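Local structure of Pre-mRNA splicing factor PRP8 (Cyanidioschyzon merolae, 6NQI) at residues 12-17 and 28-33; 58-63 and 93-98; 120-125 and 193-198. The protein serves in pre-mRNA splicing, represented here by its RNase H-like domain, and as a whole probably binds U2, U5 and U6 snRNAs and intronic pre-mRNA. One frame throughout, in Å; residues are numbered along the deposited sequence.

Interaction 1. Residues 12-17 and 28-33; sequences WIVDDR and IWIWET. With BME (beta-mercaptoethanol), chain C.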
loop_
_atom_site.group_PDB
_atom_site.type_symbol
_atom_site.label_atom_id
_atom_site.label_comp_id
_atom_site.label_asym_id
_atom_site.label_seq_id
_atom_site.Cartn_x
_atom_site.Cartn_y
_atom_site.Cartn_z
ATOM N N TRP A 12 3.418 -4.489 -7.743
ATOM C CA TRP A 12 3.567 -3.879 -6.414
ATOM C C TRP A 12 3.409 -2.373 -6.548
ATOM O O TRP A 12 4.265 -1.712 -7.144
ATOM C CB TRP A 12 4.915 -4.206 -5.766
ATOM C CG TRP A 12 4.967 -5.560 -5.122
ATOM C CD1 TRP A 12 3.996 -6.500 -5.151
ATOM C CD2 TRP A 12 6.042 -6.120 -4.357
ATOM N NE1 TRP A 12 4.380 -7.611 -4.446
ATOM C CE2 TRP A 12 5.637 -7.411 -3.957
ATOM C CE3 TRP A 12 7.300 -5.643 -3.945
ATOM C CZ2 TRP A 12 6.435 -8.243 -3.186
ATOM C CZ3 TRP A 12 8.109 -6.477 -3.163
ATOM C CH2 TRP A 12 7.671 -7.764 -2.801
ATOM N N ILE A 13 2.334 -1.833 -5.986
ATOM C CA ILE A 13 2.141 -0.392 -5.911
ATOM C C ILE A 13 2.749 0.103 -4.588
ATOM O O ILE A 13 2.318 -0.302 -3.497
ATOM C CB ILE A 13 0.653 -0.024 -6.003
ATOM C CG1 ILE A 13 -0.101 -0.830 -7.076
ATOM C CG2 ILE A 13 0.536 1.437 -6.359
ATOM C CD1 ILE A 13 0.250 -0.536 -8.544
ATOM N N VAL A 14 3.766 0.957 -4.673
ATOM C CA VAL A 14 4.466 1.429 -3.491
ATOM C C VAL A 14 4.178 2.909 -3.295
ATOM O O VAL A 14 4.355 3.714 -4.223
ATOM C CB VAL A 14 5.972 1.163 -3.591
ATOM C CG1 VAL A 14 6.612 1.344 -2.176
ATOM C CG2 VAL A 14 6.229 -0.218 -4.233
ATOM N N ASP A 15 3.689 3.256 -2.104
ATOM C CA ASP A 15 3.296 4.623 -1.763
ATOM C C ASP A 15 3.941 4.970 -0.426
ATOM O O ASP A 15 3.615 4.364 0.604
ATOM C CB ASP A 15 1.766 4.746 -1.710
ATOM C CG ASP A 15 1.274 6.190 -1.655
ATOM O OD1 ASP A 15 2.046 7.102 -1.302
ATOM O OD2 ASP A 15 0.090 6.431 -1.989
ATOM N N ASP A 16 4.862 5.928 -0.437
ATOM C CA ASP A 16 5.533 6.333 0.790
ATOM C C ASP A 16 5.187 7.758 1.195
ATOM O O ASP A 16 5.787 8.286 2.125
ATOM C CB ASP A 16 7.051 6.142 0.652
ATOM C CG ASP A 16 7.693 7.132 -0.304
ATOM O OD1 ASP A 16 6.967 7.771 -1.103
ATOM O OD2 ASP A 16 8.943 7.241 -0.272
ATOM N N ARG A 17 4.185 8.358 0.563
ATOM C CA ARG A 17 3.812 9.744 0.809
ATOM C C ARG A 17 3.391 10.027 2.258
ATOM O O ARG A 17 3.195 11.198 2.613
ATOM C CB ARG A 17 2.700 10.131 -0.156
ATOM C CG ARG A 17 3.193 10.265 -1.556
ATOM C CD ARG A 17 2.075 10.564 -2.512
ATOM N NE ARG A 17 1.259 9.389 -2.802
ATOM C CZ ARG A 17 0.313 9.384 -3.741
ATOM N NH1 ARG A 17 0.103 10.493 -4.448
ATOM N NH2 ARG A 17 -0.402 8.283 -3.985
ATOM N N ILE A 28 4.669 3.292 5.170
ATOM C CA ILE A 28 4.890 3.017 3.751
ATOM C C ILE A 28 3.996 1.846 3.339
ATOM O O ILE A 28 3.991 0.796 3.998
ATOM C CB ILE A 28 6.367 2.702 3.452
ATOM C CG1 ILE A 28 7.235 3.920 3.746
ATOM C CG2 ILE A 28 6.523 2.184 1.963
ATOM C CD1 ILE A 28 8.701 3.677 3.557
ATOM N N TRP A 29 3.211 2.037 2.278
ATOM C CA TRP A 29 2.277 1.016 1.810
ATOM C C TRP A 29 2.792 0.296 0.573
ATOM O O TRP A 29 3.316 0.934 -0.343
ATOM C CB TRP A 29 0.934 1.646 1.463
ATOM C CG TRP A 29 0.486 2.670 2.418
ATOM C CD1 TRP A 29 0.786 3.997 2.399
ATOM C CD2 TRP A 29 -0.402 2.471 3.513
ATOM N NE1 TRP A 29 0.159 4.635 3.437
ATOM C CE2 TRP A 29 -0.582 3.716 4.132
ATOM C CE3 TRP A 29 -1.070 1.355 4.029
ATOM C CZ2 TRP A 29 -1.390 3.877 5.247
ATOM C CZ3 TRP A 29 -1.869 1.516 5.138
ATOM C CH2 TRP A 29 -2.026 2.767 5.733
ATOM N N ILE A 30 2.564 -1.018 0.515
ATOM C CA ILE A 30 2.759 -1.798 -0.716
ATOM C C ILE A 30 1.508 -2.634 -0.976
ATOM O O ILE A 30 1.233 -3.592 -0.242
ATOM C CB ILE A 30 3.989 -2.712 -0.650
ATOM C CG1 ILE A 30 5.266 -1.899 -0.442
ATOM C CG2 ILE A 30 4.057 -3.601 -1.937
ATOM C CD1 ILE A 30 6.466 -2.767 -0.345
ATOM N N TRP A 31 0.790 -2.314 -2.051
ATOM C CA TRP A 31 -0.392 -3.054 -2.488
ATOM C C TRP A 31 0.031 -4.034 -3.576
ATOM O O TRP A 31 0.618 -3.634 -4.586
ATOM C CB TRP A 31 -1.475 -2.092 -2.987
ATOM C CG TRP A 31 -2.642 -2.737 -3.698
ATOM C CD1 TRP A 31 -3.176 -3.969 -3.458
ATOM C CD2 TRP A 31 -3.421 -2.167 -4.767
ATOM N NE1 TRP A 31 -4.230 -4.213 -4.324
ATOM C CE2 TRP A 31 -4.400 -3.118 -5.131
ATOM C CE3 TRP A 31 -3.386 -0.946 -5.449
ATOM C CZ2 TRP A 31 -5.330 -2.884 -6.140
ATOM C CZ3 TRP A 31 -4.319 -0.719 -6.457
ATOM C CH2 TRP A 31 -5.272 -1.681 -6.786
ATOM N N GLU A 32 -0.217 -5.316 -3.345
ATOM C CA GLU A 32 0.003 -6.349 -4.345
ATOM C C GLU A 32 -1.300 -6.552 -5.119
ATOM O O GLU A 32 -2.240 -7.176 -4.607
ATOM C CB GLU A 32 0.447 -7.631 -3.659
ATOM C CG GLU A 32 0.869 -8.690 -4.619
ATOM C CD GLU A 32 1.625 -9.797 -3.946
ATOM O OE1 GLU A 32 0.986 -10.688 -3.342
ATOM O OE2 GLU A 32 2.867 -9.749 -3.982
ATOM N N THR A 33 -1.332 -6.069 -6.367
ATOM C CA THR A 33 -2.593 -5.938 -7.107
ATOM C C THR A 33 -3.253 -7.285 -7.375
ATOM O O THR A 33 -4.471 -7.421 -7.222
ATOM C CB THR A 33 -2.378 -5.202 -8.429
ATOM O OG1 THR A 33 -1.428 -5.925 -9.233
ATOM C CG2 THR A 33 -1.897 -3.765 -8.199
HETATM C C1 BME C . 7.106 4.903 -2.898
HETATM C C2 BME C . 8.501 5.074 -3.468
HETATM O O1 BME C . 6.441 6.097 -3.223
HETATM S S2 BME C . 9.705 3.854 -2.887
#
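The beta hairpin of strands 11-21 and 24-32 brings W12 against E32 and I30 and D16 against I28. At one end W12 NE1 donates to E32 OE2 at 2.7 Å, a nearly straight bond (176°) in the indole plane, on the oxygen's anti side. CG of E32 is anti to its backbone N (chi1 -172°), which carries the carboxylate alongside the indole; its other oxygen, OE1, is held by T35, R10 and R37. I30 CG2 makes a CH-pi contact over one indole face, 4.2 Å from the five-membered ring centroid of W12. The strands are antiparallel and central to the RNase H-like sheet: I13 with W31 and D15 with W29 are hydrogen-bonded pairs, I13 N to W31 O at 2.9 Å. V14 CG1 meets I30 CG1 at 3.9 Å on the face packed by helix 54-71, while I13 CG1 lies 3.7 Å from W31 CE3 on the other. At the other end R17 forms a side-on salt bridge to D15, NE to OD1 and NH2 to OD2, and R17 N closes an Asx turn on D15 OD1. Beta-mercaptoethanol, probably from the crystallisation liquor and joined through its S2 to C62 SG, donates from O1 to D16 OD1 at 2.8 Å.

Interaction 2. Residues 58-63 and 93-98; sequences AKWKCA and LKTLLA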
loop_
_atom_site.group_PDB
_atom_site.type_symbol
_atom_site.label_atom_id
_atom_site.label_comp_id
_atom_site.label_asym_id
_atom_site.label_seq_id
_atom_site.Cartn_x
_atom_site.Cartn_y
_atom_site.Cartn_z
ATOM N N ALA A 58 13.622 9.823 3.130
ATOM C CA ALA A 58 12.440 9.027 2.809
ATOM C C ALA A 58 12.629 8.220 1.529
ATOM O O ALA A 58 12.247 7.045 1.462
ATOM C CB ALA A 58 11.224 9.942 2.694
ATOM N N LYS A 59 13.168 8.852 0.481
ATOM C CA LYS A 59 13.344 8.138 -0.774
ATOM C C LYS A 59 14.239 6.920 -0.587
ATOM O O LYS A 59 13.932 5.825 -1.101
ATOM C CB LYS A 59 13.893 9.084 -1.844
ATOM C CG LYS A 59 15.373 9.394 -1.790
ATOM C CD LYS A 59 15.663 10.533 -2.747
ATOM C CE LYS A 59 17.127 10.618 -3.083
ATOM N NZ LYS A 59 17.388 11.738 -4.041
ATOM N N TRP A 60 15.314 7.064 0.199
ATOM C CA TRP A 60 16.243 5.957 0.360
ATOM C C TRP A 60 15.690 4.885 1.288
ATOM O O TRP A 60 15.889 3.690 1.033
ATOM C CB TRP A 60 17.592 6.467 0.845
ATOM C CG TRP A 60 18.394 7.040 -0.276
ATOM C CD1 TRP A 60 18.654 8.359 -0.520
ATOM C CD2 TRP A 60 18.977 6.314 -1.352
ATOM N NE1 TRP A 60 19.402 8.495 -1.666
ATOM C CE2 TRP A 60 19.608 7.251 -2.199
ATOM C CE3 TRP A 60 19.035 4.955 -1.683
ATOM C CZ2 TRP A 60 20.295 6.872 -3.347
ATOM C CZ3 TRP A 60 19.718 4.582 -2.810
ATOM C CH2 TRP A 60 20.341 5.536 -3.637
ATOM N N LYS A 61 14.997 5.277 2.368
ATOM C CA LYS A 61 14.350 4.268 3.209
ATOM C C LYS A 61 13.272 3.508 2.442
ATOM O O LYS A 61 13.114 2.295 2.620
ATOM C CB LYS A 61 13.763 4.877 4.490
ATOM C CG LYS A 61 14.796 5.127 5.600
ATOM C CD LYS A 61 14.211 4.868 6.992
ATOM C CE LYS A 61 14.480 3.450 7.517
ATOM N NZ LYS A 61 15.942 3.200 7.693
ATOM N N CYS A 62 12.533 4.185 1.564
ATOM C CA CYS A 62 11.551 3.461 0.773
ATOM C C CYS A 62 12.224 2.471 -0.178
ATOM O O CYS A 62 11.781 1.317 -0.306
ATOM C CB CYS A 62 10.677 4.434 -0.003
ATOM S SG CYS A 62 9.399 3.527 -0.925
ATOM N N ALA A 63 13.291 2.909 -0.859
ATOM C CA ALA A 63 14.029 2.011 -1.749
ATOM C C ALA A 63 14.562 0.797 -0.991
ATOM O O ALA A 63 14.462 -0.348 -1.459
ATOM C CB ALA A 63 15.170 2.777 -2.415
ATOM N N LEU A 93 15.808 3.343 -5.803
ATOM C CA LEU A 93 15.440 1.939 -5.945
ATOM C C LEU A 93 16.304 1.229 -6.985
ATOM O O LEU A 93 16.920 0.195 -6.701
ATOM C CB LEU A 93 13.972 1.827 -6.313
ATOM C CG LEU A 93 13.490 0.391 -6.394
ATOM C CD1 LEU A 93 13.806 -0.334 -5.103
ATOM C CD2 LEU A 93 12.009 0.397 -6.662
ATOM N N LYS A 94 16.363 1.767 -8.200
ATOM C CA LYS A 94 17.226 1.152 -9.201
ATOM C C LYS A 94 18.640 0.950 -8.656
ATOM O O LYS A 94 19.213 -0.138 -8.808
ATOM C CB LYS A 94 17.202 1.975 -10.489
ATOM C CG LYS A 94 15.859 1.846 -11.210
ATOM C CD LYS A 94 15.716 2.878 -12.311
ATOM C CE LYS A 94 14.446 2.663 -13.106
ATOM N NZ LYS A 94 14.613 1.646 -14.207
ATOM N N THR A 95 19.194 1.953 -7.949
ATOM C CA THR A 95 20.562 1.812 -7.444
ATOM C C THR A 95 20.678 0.636 -6.484
ATOM O O THR A 95 21.642 -0.130 -6.545
ATOM C CB THR A 95 21.031 3.072 -6.717
ATOM O OG1 THR A 95 20.967 4.197 -7.594
ATOM C CG2 THR A 95 22.478 2.890 -6.266
ATOM N N LEU A 96 19.694 0.463 -5.600
ATOM C CA LEU A 96 19.795 -0.629 -4.643
ATOM C C LEU A 96 19.521 -1.986 -5.280
ATOM O O LEU A 96 19.843 -3.012 -4.670
ATOM C CB LEU A 96 18.843 -0.404 -3.471
ATOM C CG LEU A 96 19.039 0.887 -2.666
ATOM C CD1 LEU A 96 18.230 0.920 -1.384
ATOM C CD2 LEU A 96 20.502 1.123 -2.383
ATOM N N LEU A 97 18.923 -2.027 -6.479
ATOM C CA LEU A 97 18.616 -3.297 -7.130
ATOM C C LEU A 97 19.681 -3.702 -8.134
ATOM O O LEU A 97 19.713 -4.867 -8.551
ATOM C CB LEU A 97 17.248 -3.237 -7.830
ATOM C CG LEU A 97 16.034 -2.937 -6.950
ATOM C CD1 LEU A 97 14.750 -3.273 -7.640
ATOM C CD2 LEU A 97 16.151 -3.742 -5.682
ATOM N N ALA A 98 20.543 -2.765 -8.518
ATOM C CA ALA A 98 21.645 -3.068 -9.408
ATOM C C ALA A 98 22.481 -4.208 -8.844
ATOM O O ALA A 98 22.732 -4.276 -7.638
ATOM C CB ALA A 98 22.504 -1.818 -9.595
#
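W60 lays the edge of its six-membered ring against L96, with CZ3 3.6 Å from L96 CD2 and the branch carbon CG of the leucine lying in the ring plane. Here two helices of the RNase H-like domain pack together: helix 54-71, which lies on the central sheet, and the shorter helix 90-97, which follows strand 81-84. Their axes come within 9.5 Å of each other at 42°, the two short helical segments running broadly the same way. L96 reaches across with its two methyls shared out. CG is anti to the carbonyl carbon (chi1 -59°) and CD1 is anti to CA (chi2 -170°), which sends CD1 to A63 CB at 3.7 Å while CD2 stays with the indole. With an alanine in place of L96, CG and both methyls would be gone, which is likely to open a gap between W60 and A63 and leave the indole edge freer to shift. T95 also meets that edge, its CB 4.0 Å from W60 CH2; its hydroxyl is turned to D91 O within its own helix. Closer to the sheet, the small side chain of A63 lets the backbones approach, and its CB sits 3.5 Å from L93 N. P92 adds to this side, touching both W60 and A63. L93 swings its end back over helix 54-71, where L93 CD1 rests 3.7 Å from A63 O.

Interaction 3. Residues 120-125 and 193-198; sequences MALPEI and PWLWPA
L122 and L195 bury more surface here than any other pair, with W196 behind them as a flat wall. L122 CD1 points into L195, 3.5 Å from its CG, and the two side chains cross at about a right angle, the methyl of one set against the branch point of the other. The same CD1 lies over one face of the W196 indole, 4.0 Å from CH2, and L122 CD2 is also 4.0 Å from W196 CZ3. Both methyls of L122 therefore meet the far corner of the six-membered ring, while CD1 alone also reaches L195. The leucine on the other side has CG anti to its backbone N (chi1 -171°), a turn that brings its end back toward 120-125 although its CB does not head there. From the next turn, I125 adds its CD1 at 4.1 Å from L195 CD1, again crossing at about a right angle. In the RNase H-like fold this contact joins the start of helix 123-130, where L122 holds the N-cap position, to the irregular chain that leads into helix 201-210. Helices 152-168 and 170-176 add to the apolar surroundings: L166 touches both L122 and W196, L174 touches L122, and F159 touches L195. The W196 indole also meets the ring of W146 with the planes about 25° apart, and its NE1 makes a weak hydrogen bond to G142 O. L195 CG packs over the rim of that indole as well, 4.0 Å above the W196 ring plane. At the exposed margin E124, its chain bent at chi2 (136°), brings OE1 to 4.0 Å from W194 O, an approach of two oxygens without a bond between them.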
loop_
_atom_site.group_PDB
_atom_site.type_symbol
_atom_site.label_atom_id
_atom_site.label_comp_id
_atom_site.label_asym_id
_atom_site.label_seq_id
_atom_site.Cartn_x
_atom_site.Cartn_y
_atom_site.Cartn_z
ATOM N N MET A 120 -4.502 5.424 5.519
ATOM C CA MET A 120 -4.198 5.979 6.831
ATOM C C MET A 120 -5.457 6.316 7.608
ATOM O O MET A 120 -5.395 6.475 8.830
ATOM C CB MET A 120 -3.350 7.246 6.671
ATOM C CG MET A 120 -2.560 7.645 7.907
ATOM S SD MET A 120 -1.401 6.343 8.304
ATOM C CE MET A 120 -2.157 5.652 9.774
ATOM N N ALA A 121 -6.596 6.389 6.925
ATOM C CA ALA A 121 -7.877 6.702 7.529
ATOM C C ALA A 121 -8.588 5.494 8.141
ATOM O O ALA A 121 -9.542 5.690 8.902
ATOM C CB ALA A 121 -8.770 7.343 6.465
ATOM N N LEU A 122 -8.135 4.264 7.886
ATOM C CA LEU A 122 -8.813 3.120 8.489
ATOM C C LEU A 122 -8.422 3.038 9.965
ATOM O O LEU A 122 -7.232 3.113 10.287
ATOM C CB LEU A 122 -8.444 1.836 7.738
ATOM C CG LEU A 122 -8.941 1.737 6.267
ATOM C CD1 LEU A 122 -8.685 0.380 5.600
ATOM C CD2 LEU A 122 -10.427 2.107 6.106
ATOM N N PRO A 123 -9.385 2.948 10.887
ATOM C CA PRO A 123 -9.032 3.060 12.312
ATOM C C PRO A 123 -8.148 1.931 12.824
ATOM O O PRO A 123 -7.319 2.164 13.715
ATOM C CB PRO A 123 -10.402 3.100 13.015
ATOM C CG PRO A 123 -11.362 3.537 11.957
ATOM C CD PRO A 123 -10.840 2.909 10.697
ATOM N N GLU A 124 -8.294 0.717 12.291
ATOM C CA GLU A 124 -7.450 -0.388 12.734
ATOM C C GLU A 124 -5.983 -0.097 12.433
ATOM O O GLU A 124 -5.108 -0.342 13.269
ATOM C CB GLU A 124 -7.912 -1.674 12.048
ATOM C CG GLU A 124 -7.950 -2.944 12.885
ATOM C CD GLU A 124 -9.237 -3.723 12.618
ATOM O OE1 GLU A 124 -9.394 -4.249 11.473
ATOM O OE2 GLU A 124 -10.074 -3.823 13.550
ATOM N N ILE A 125 -5.708 0.436 11.237
ATOM C CA ILE A 125 -4.345 0.753 10.812
ATOM C C ILE A 125 -3.805 1.950 11.575
ATOM O O ILE A 125 -2.657 1.960 12.028
ATOM C CB ILE A 125 -4.299 1.044 9.300
ATOM C CG1 ILE A 125 -4.791 -0.135 8.466
ATOM C CG2 ILE A 125 -2.881 1.441 8.899
ATOM C CD1 ILE A 125 -4.054 -1.392 8.711
ATOM N N PRO A 193 -4.894 -10.631 8.834
ATOM C CA PRO A 193 -6.083 -9.828 9.165
ATOM C C PRO A 193 -6.718 -9.200 7.926
ATOM O O PRO A 193 -6.026 -8.761 7.000
ATOM C CB PRO A 193 -5.538 -8.761 10.129
ATOM C CG PRO A 193 -4.109 -8.608 9.764
ATOM C CD PRO A 193 -3.648 -9.954 9.273
ATOM N N TRP A 194 -8.057 -9.171 7.909
ATOM C CA TRP A 194 -8.747 -8.511 6.810
ATOM C C TRP A 194 -8.802 -7.015 7.072
ATOM O O TRP A 194 -9.102 -6.564 8.180
ATOM C CB TRP A 194 -10.174 -9.042 6.622
ATOM C CG TRP A 194 -10.297 -10.494 6.198
ATOM C CD1 TRP A 194 -9.291 -11.413 6.099
ATOM C CD2 TRP A 194 -11.509 -11.191 5.842
ATOM N NE1 TRP A 194 -9.797 -12.632 5.703
ATOM C CE2 TRP A 194 -11.153 -12.523 5.540
ATOM C CE3 TRP A 194 -12.856 -10.817 5.752
ATOM C CZ2 TRP A 194 -12.095 -13.483 5.155
ATOM C CZ3 TRP A 194 -13.790 -11.773 5.369
ATOM C CH2 TRP A 194 -13.404 -13.088 5.077
ATOM N N LEU A 195 -8.573 -6.256 6.020
ATOM C CA LEU A 195 -8.624 -4.812 6.072
ATOM C C LEU A 195 -10.057 -4.295 6.129
ATOM O O LEU A 195 -10.273 -3.158 6.553
ATOM C CB LEU A 195 -7.879 -4.277 4.852
ATOM C CG LEU A 195 -7.536 -2.819 4.654
ATOM C CD1 LEU A 195 -6.266 -2.521 5.436
ATOM C CD2 LEU A 195 -7.340 -2.556 3.178
ATOM N N TRP A 196 -11.022 -5.081 5.645
ATOM C CA TRP A 196 -12.445 -4.784 5.574
ATOM C C TRP A 196 -13.310 -5.729 6.396
ATOM O O TRP A 196 -12.923 -6.876 6.651
ATOM C CB TRP A 196 -12.888 -4.864 4.113
ATOM C CG TRP A 196 -11.969 -4.114 3.270
ATOM C CD1 TRP A 196 -11.022 -4.625 2.430
ATOM C CD2 TRP A 196 -11.860 -2.695 3.189
ATOM N NE1 TRP A 196 -10.347 -3.606 1.809
ATOM C CE2 TRP A 196 -10.838 -2.408 2.259
ATOM C CE3 TRP A 196 -12.539 -1.637 3.792
ATOM C CZ2 TRP A 196 -10.474 -1.104 1.930
ATOM C CZ3 TRP A 196 -12.182 -0.346 3.460
ATOM C CH2 TRP A 196 -11.161 -0.088 2.538
ATOM N N PRO A 197 -14.511 -5.296 6.783
ATOM C CA PRO A 197 -15.426 -6.182 7.507
ATOM C C PRO A 197 -15.982 -7.278 6.611
ATOM O O PRO A 197 -16.035 -7.151 5.387
ATOM C CB PRO A 197 -16.538 -5.233 7.962
ATOM C CG PRO A 197 -16.551 -4.178 6.922
ATOM C CD PRO A 197 -15.109 -3.966 6.573
ATOM N N ALA A 198 -16.417 -8.364 7.254
ATOM C CA ALA A 198 -16.927 -9.552 6.561
ATOM C C ALA A 198 -18.387 -9.353 6.150
ATOM O O ALA A 198 -19.307 -9.626 6.922
ATOM C CB ALA A 198 -16.773 -10.782 7.450
#

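From the N terminus, interaction 1 closes the ten-residue end of the beta hairpin, residues 18-27, interaction 2 then closes the 29 residues between 58-63 and 93-98, which include strand 81-84, and interaction 3 draws 193-198 back to 120-125 across 67 residues. The three follow in series; none nests or crosses. In space interaction 1 is central. C62 touches V14 and D16, seating helix 54-71 on one face of the sheet, while the W29 ring reaches M120 and I125 from the other, with W29 CH2 3.5 Å from I125 CG2. Interactions 2 and 3 lie on opposite sides of the chain's centre, their nearest atoms about 14 Å apart.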